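Local atomic coordinates of hypothetical protein TT1426 (Thermus thermophilus, PDB entry 1WD5), a protein that is of unknown function but belongs to the phosphoribosyltransferase family and probably transfers glycosyl groups, as the type I members of that family do. Residues V37-A42 against G47-V52; A134-A139 against V151-P156. One frame throughout, in Å; residues are numbered along the deposited sequence.

Contact 1. Residues V37-A42 against G47-V52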
loop_
_atom_site.group_PDB
_atom_site.type_symbol
_atom_site.label_atom_id
_atom_site.label_comp_id
_atom_site.label_asym_id
_atom_site.label_seq_id
_atom_site.Cartn_x
_atom_site.Cartn_y
_atom_site.Cartn_z
ATOM N N VAL A 37 -3.102 10.204 -2.840
ATOM C CA VAL A 37 -3.522 9.652 -4.120
ATOM C C VAL A 37 -4.754 8.779 -3.898
ATOM O O VAL A 37 -5.715 8.840 -4.664
ATOM C CB VAL A 37 -2.412 8.792 -4.771
ATOM C CG1 VAL A 37 -2.881 8.291 -6.134
ATOM C CG2 VAL A 37 -1.121 9.617 -4.927
ATOM N N ALA A 38 -4.718 7.970 -2.841
ATOM C CA ALA A 38 -5.820 7.065 -2.509
ATOM C C ALA A 38 -7.131 7.805 -2.227
ATOM O O ALA A 38 -8.210 7.378 -2.655
ATOM C CB ALA A 38 -5.439 6.209 -1.307
ATOM N N ASP A 39 -7.039 8.907 -1.491
ATOM C CA ASP A 39 -8.224 9.686 -1.163
ATOM C C ASP A 39 -8.886 10.219 -2.434
ATOM O O ASP A 39 -10.110 10.184 -2.564
ATOM C CB ASP A 39 -7.856 10.859 -0.248
ATOM C CG ASP A 39 -9.062 11.702 0.127
ATOM O OD1 ASP A 39 -9.854 11.267 0.987
ATOM O OD2 ASP A 39 -9.228 12.796 -0.449
ATOM N N GLU A 40 -8.079 10.716 -3.370
ATOM C CA GLU A 40 -8.627 11.249 -4.613
ATOM C C GLU A 40 -9.303 10.123 -5.394
ATOM O O GLU A 40 -10.372 10.313 -5.964
ATOM C CB GLU A 40 -7.515 11.891 -5.451
ATOM C CG GLU A 40 -7.986 12.665 -6.694
ATOM C CD GLU A 40 -8.909 13.833 -6.365
ATOM O OE1 GLU A 40 -8.754 14.441 -5.283
ATOM O OE2 GLU A 40 -9.785 14.155 -7.198
ATOM N N VAL A 41 -8.685 8.943 -5.407
ATOM C CA VAL A 41 -9.262 7.804 -6.122
ATOM C C VAL A 41 -10.598 7.420 -5.500
ATOM O O VAL A 41 -11.590 7.240 -6.201
ATOM C CB VAL A 41 -8.332 6.569 -6.078
ATOM C CG1 VAL A 41 -9.083 5.333 -6.571
ATOM C CG2 VAL A 41 -7.104 6.808 -6.947
ATOM N N ALA A 42 -10.620 7.303 -4.178
ATOM C CA ALA A 42 -11.835 6.933 -3.467
ATOM C C ALA A 42 -12.972 7.910 -3.762
ATOM O O ALA A 42 -14.118 7.499 -3.947
ATOM C CB ALA A 42 -11.566 6.877 -1.964
ATOM N N GLY A 47 -15.864 5.274 -3.729
ATOM C CA GLY A 47 -15.471 4.224 -2.809
ATOM C C GLY A 47 -15.225 4.741 -1.403
ATOM O O GLY A 47 -15.620 5.859 -1.058
ATOM N N GLU A 48 -14.558 3.923 -0.598
ATOM C CA GLU A 48 -14.251 4.261 0.788
ATOM C C GLU A 48 -12.739 4.275 1.027
ATOM O O GLU A 48 -12.040 3.322 0.695
ATOM C CB GLU A 48 -14.930 3.244 1.710
ATOM C CG GLU A 48 -14.509 3.320 3.165
ATOM C CD GLU A 48 -15.393 2.477 4.067
ATOM O OE1 GLU A 48 -15.768 1.360 3.656
ATOM O OE2 GLU A 48 -15.706 2.928 5.190
ATOM N N LEU A 49 -12.241 5.357 1.616
ATOM C CA LEU A 49 -10.809 5.499 1.869
ATOM C C LEU A 49 -10.359 5.036 3.249
ATOM O O LEU A 49 -11.027 5.271 4.254
ATOM C CB LEU A 49 -10.395 6.960 1.657
ATOM C CG LEU A 49 -8.942 7.412 1.871
ATOM C CD1 LEU A 49 -8.633 7.523 3.349
ATOM C CD2 LEU A 49 -7.991 6.447 1.181
ATOM N N ASP A 50 -9.220 4.356 3.278
ATOM C CA ASP A 50 -8.627 3.898 4.528
ATOM C C ASP A 50 -7.140 3.726 4.274
ATOM O O ASP A 50 -6.667 3.857 3.141
ATOM C CB ASP A 50 -9.244 2.573 5.007
ATOM C CG ASP A 50 -8.864 2.240 6.447
ATOM O OD1 ASP A 50 -8.263 3.098 7.128
ATOM O OD2 ASP A 50 -9.172 1.123 6.908
ATOM N N VAL A 51 -6.399 3.452 5.334
ATOM C CA VAL A 51 -4.968 3.280 5.211
ATOM C C VAL A 51 -4.619 1.820 5.470
ATOM O O VAL A 51 -5.315 1.132 6.218
ATOM C CB VAL A 51 -4.238 4.166 6.236
ATOM C CG1 VAL A 51 -4.676 3.782 7.649
ATOM C CG2 VAL A 51 -2.743 4.018 6.088
ATOM N N VAL A 52 -3.559 1.342 4.829
ATOM C CA VAL A 52 -3.114 -0.023 5.048
ATOM C C VAL A 52 -1.873 0.135 5.906
ATOM O O VAL A 52 -0.954 0.878 5.554
ATOM C CB VAL A 52 -2.792 -0.764 3.720
ATOM C CG1 VAL A 52 -1.769 0.001 2.906
ATOM C CG2 VAL A 52 -2.300 -2.170 4.028
#
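Leu49 packs against the helical segment 37-42 and supplies the strand's half of both apolar pairs. Its CD2 methyl presses on Ala38 CB at 3.6 Å, and its CB meets Ala42 CB at 3.8 Å, one helical turn further on. Asp39 is met between the two: Leu49 CG lies 3.9 Å from Asp39 CA, and the side chains cross at about a right angle. In Leu49, CG is anti to the backbone N (chi1 179°), which carries the branch toward the N-terminal side of the segment, up to Ala38. With an alanine here the CG and both methyls would be gone, which would probably cost Ala38 its apolar neighbour from this strand and open a gap beside Asp39.

The one hydrogen bond across the contact joins main chain to main chain. Gly47 N donates to Ala42 O at 2.8 Å (N-H...O 149°). It spans five residues, one more than an alpha-helical bond, and ties the last turn of helix 33-45 to the start of the strand.

Charged groups look elsewhere. Asp39 OD2 forms salt bridges with Arg43 and Arg7, and OD1 takes a hydrogen bond from Trp206 NE1; Glu48 pairs with Arg113 and Arg121.

Helix 33-45 runs nearly antiparallel to strand 48-59 (162° between the short segments, axes 7.5 Å apart). It is the crossover of a beta-alpha-beta unit, whose first strand, 26-29, reaches Ala38 and Ala42 through Val27. Helix 6-17 packs on Val37 and Val41, while Trp206 also touches Leu49.

Contact 2. Residues A134-A139 against V151-P156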
loop_
_atom_site.group_PDB
_atom_site.type_symbol
_atom_site.label_atom_id
_atom_site.label_comp_id
_atom_site.label_asym_id
_atom_site.label_seq_id
_atom_site.Cartn_x
_atom_site.Cartn_y
_atom_site.Cartn_z
ATOM N N ALA A 134 8.714 -3.167 -2.366
ATOM C CA ALA A 134 8.847 -3.805 -1.057
ATOM C C ALA A 134 7.626 -3.609 -0.156
ATOM O O ALA A 134 7.042 -4.579 0.325
ATOM C CB ALA A 134 10.095 -3.290 -0.352
ATOM N N SER A 135 7.246 -2.358 0.077
ATOM C CA SER A 135 6.103 -2.087 0.936
ATOM C C SER A 135 4.796 -2.606 0.341
ATOM O O SER A 135 3.960 -3.155 1.060
ATOM C CB SER A 135 5.994 -0.585 1.217
ATOM O OG SER A 135 7.157 -0.114 1.870
HETATM N N MSE A 136 4.622 -2.446 -0.968
HETATM C CA MSE A 136 3.398 -2.906 -1.615
HETATM C C MSE A 136 3.241 -4.418 -1.490
HETATM O O MSE A 136 2.137 -4.913 -1.268
HETATM C CB MSE A 136 3.375 -2.501 -3.091
HETATM C CG MSE A 136 2.061 -2.813 -3.784
HETATM SE SE MSE A 136 0.665 -1.880 -3.099
HETATM C CE MSE A 136 0.974 -0.278 -3.810
ATOM N N GLU A 137 4.342 -5.155 -1.625
ATOM C CA GLU A 137 4.280 -6.611 -1.507
ATOM C C GLU A 137 3.851 -7.006 -0.099
ATOM O O GLU A 137 3.075 -7.943 0.083
ATOM C CB GLU A 137 5.635 -7.251 -1.835
ATOM C CG GLU A 137 5.977 -7.259 -3.325
ATOM C CD GLU A 137 7.002 -8.325 -3.683
ATOM O OE1 GLU A 137 6.711 -9.518 -3.459
ATOM O OE2 GLU A 137 8.095 -7.975 -4.183
ATOM N N ALA A 138 4.354 -6.291 0.901
ATOM C CA ALA A 138 3.980 -6.581 2.277
ATOM C C ALA A 138 2.491 -6.304 2.440
ATOM O O ALA A 138 1.776 -7.059 3.103
ATOM C CB ALA A 138 4.785 -5.712 3.241
ATOM N N ALA A 139 2.025 -5.217 1.828
ATOM C CA ALA A 139 0.613 -4.854 1.910
ATOM C C ALA A 139 -0.240 -5.962 1.307
ATOM O O ALA A 139 -1.268 -6.336 1.867
ATOM C CB ALA A 139 0.356 -3.542 1.177
ATOM N N VAL A 151 -8.493 -7.944 -5.498
ATOM C CA VAL A 151 -7.429 -7.018 -5.140
ATOM C C VAL A 151 -6.771 -6.462 -6.398
ATOM O O VAL A 151 -6.415 -7.211 -7.315
ATOM C CB VAL A 151 -6.351 -7.708 -4.268
ATOM C CG1 VAL A 151 -5.305 -6.695 -3.830
ATOM C CG2 VAL A 151 -7.003 -8.355 -3.054
ATOM N N VAL A 152 -6.628 -5.142 -6.443
ATOM C CA VAL A 152 -6.003 -4.475 -7.575
ATOM C C VAL A 152 -4.955 -3.499 -7.077
ATOM O O VAL A 152 -5.230 -2.678 -6.200
ATOM C CB VAL A 152 -7.027 -3.674 -8.413
ATOM C CG1 VAL A 152 -6.307 -2.917 -9.522
ATOM C CG2 VAL A 152 -8.071 -4.602 -9.001
ATOM N N VAL A 153 -3.751 -3.594 -7.627
ATOM C CA VAL A 153 -2.677 -2.679 -7.261
ATOM C C VAL A 153 -2.718 -1.540 -8.273
ATOM O O VAL A 153 -2.624 -1.776 -9.479
ATOM C CB VAL A 153 -1.301 -3.363 -7.337
ATOM C CG1 VAL A 153 -0.194 -2.322 -7.205
ATOM C CG2 VAL A 153 -1.183 -4.408 -6.235
ATOM N N ALA A 154 -2.859 -0.309 -7.791
ATOM C CA ALA A 154 -2.924 0.843 -8.683
ATOM C C ALA A 154 -1.909 1.913 -8.292
ATOM O O ALA A 154 -1.916 2.404 -7.160
ATOM C CB ALA A 154 -4.334 1.422 -8.676
ATOM N N VAL A 155 -1.046 2.276 -9.238
ATOM C CA VAL A 155 -0.009 3.274 -8.988
ATOM C C VAL A 155 0.243 4.191 -10.184
ATOM O O VAL A 155 0.219 3.754 -11.331
ATOM C CB VAL A 155 1.322 2.590 -8.631
ATOM C CG1 VAL A 155 1.157 1.750 -7.373
ATOM C CG2 VAL A 155 1.770 1.706 -9.791
ATOM N N PRO A 156 0.494 5.481 -9.924
ATOM C CA PRO A 156 0.758 6.459 -10.983
ATOM C C PRO A 156 2.013 6.123 -11.792
ATOM O O PRO A 156 2.007 6.213 -13.015
ATOM C CB PRO A 156 0.913 7.767 -10.212
ATOM C CG PRO A 156 0.008 7.567 -9.036
ATOM C CD PRO A 156 0.351 6.154 -8.622
#
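Met136, built as selenomethionine, leaves its helix with CG anti to the backbone N (chi1 -174°) and then bends at both following torsions (chi2 64°, chi3 76°), which brings its CE methyl round to the valines of the strand. Val153 has CG1 anti to its own backbone N, and this methyl meets the carbons on either side of the selenium, 4.1 Å from Met136 CG and from Met136 CE. Val155, two residues on along the same face of the strand, offers CG1 to Met136 CE at 4.1 Å. In both pairs the side chains approach tip to tip, with CE set against methyls of two successive inward-facing residues.

The contact is small, burying 108 Å² in all, and one helix residue bears its helical side. Leu166 of helix 160-167 touches both Met136 and Val153 and shares their packing, whereas Ala154 turns the other way, onto helix 6-17. Helix 134-144 is the crossover of the beta-alpha-beta unit between strands 122-126 and 150-155, and here it packs on the second strand. The strand and loop leading into this helix carry a sequence resembling the phosphoribosyl pyrophosphate motif of type I relatives, and probably bind that substrate here too.

No hydrogen bond or charge pair crosses between the segments; between them the contact is wholly apolar, at ordinary van der Waals spacing and without polar directionality.

Overall arrangement
After helix 6-17 and strand 26-29, the chain enters helix 33-45 and passes into strand 48-59; contact 1 closes over four intervening residues, three of them still the end of helix 33-45. Contact 2 comes much later, bridging the eleven residues between 134-139 and 151-156. The two neither nest nor cross; they follow in series. Both rest on the same central sheet but on opposite faces: helix 33-45 packs beside helix 6-17, and helix 134-144 beside helix 160-167. Their centres are 13 Å apart, and they meet at two points, Val52 CG2 on Ala139 CB (4.1 Å) and Val37 CG1 on Pro156 CG (4.2 Å). Together they tie two beta-alpha-beta units into the phosphoribosyltransferase core.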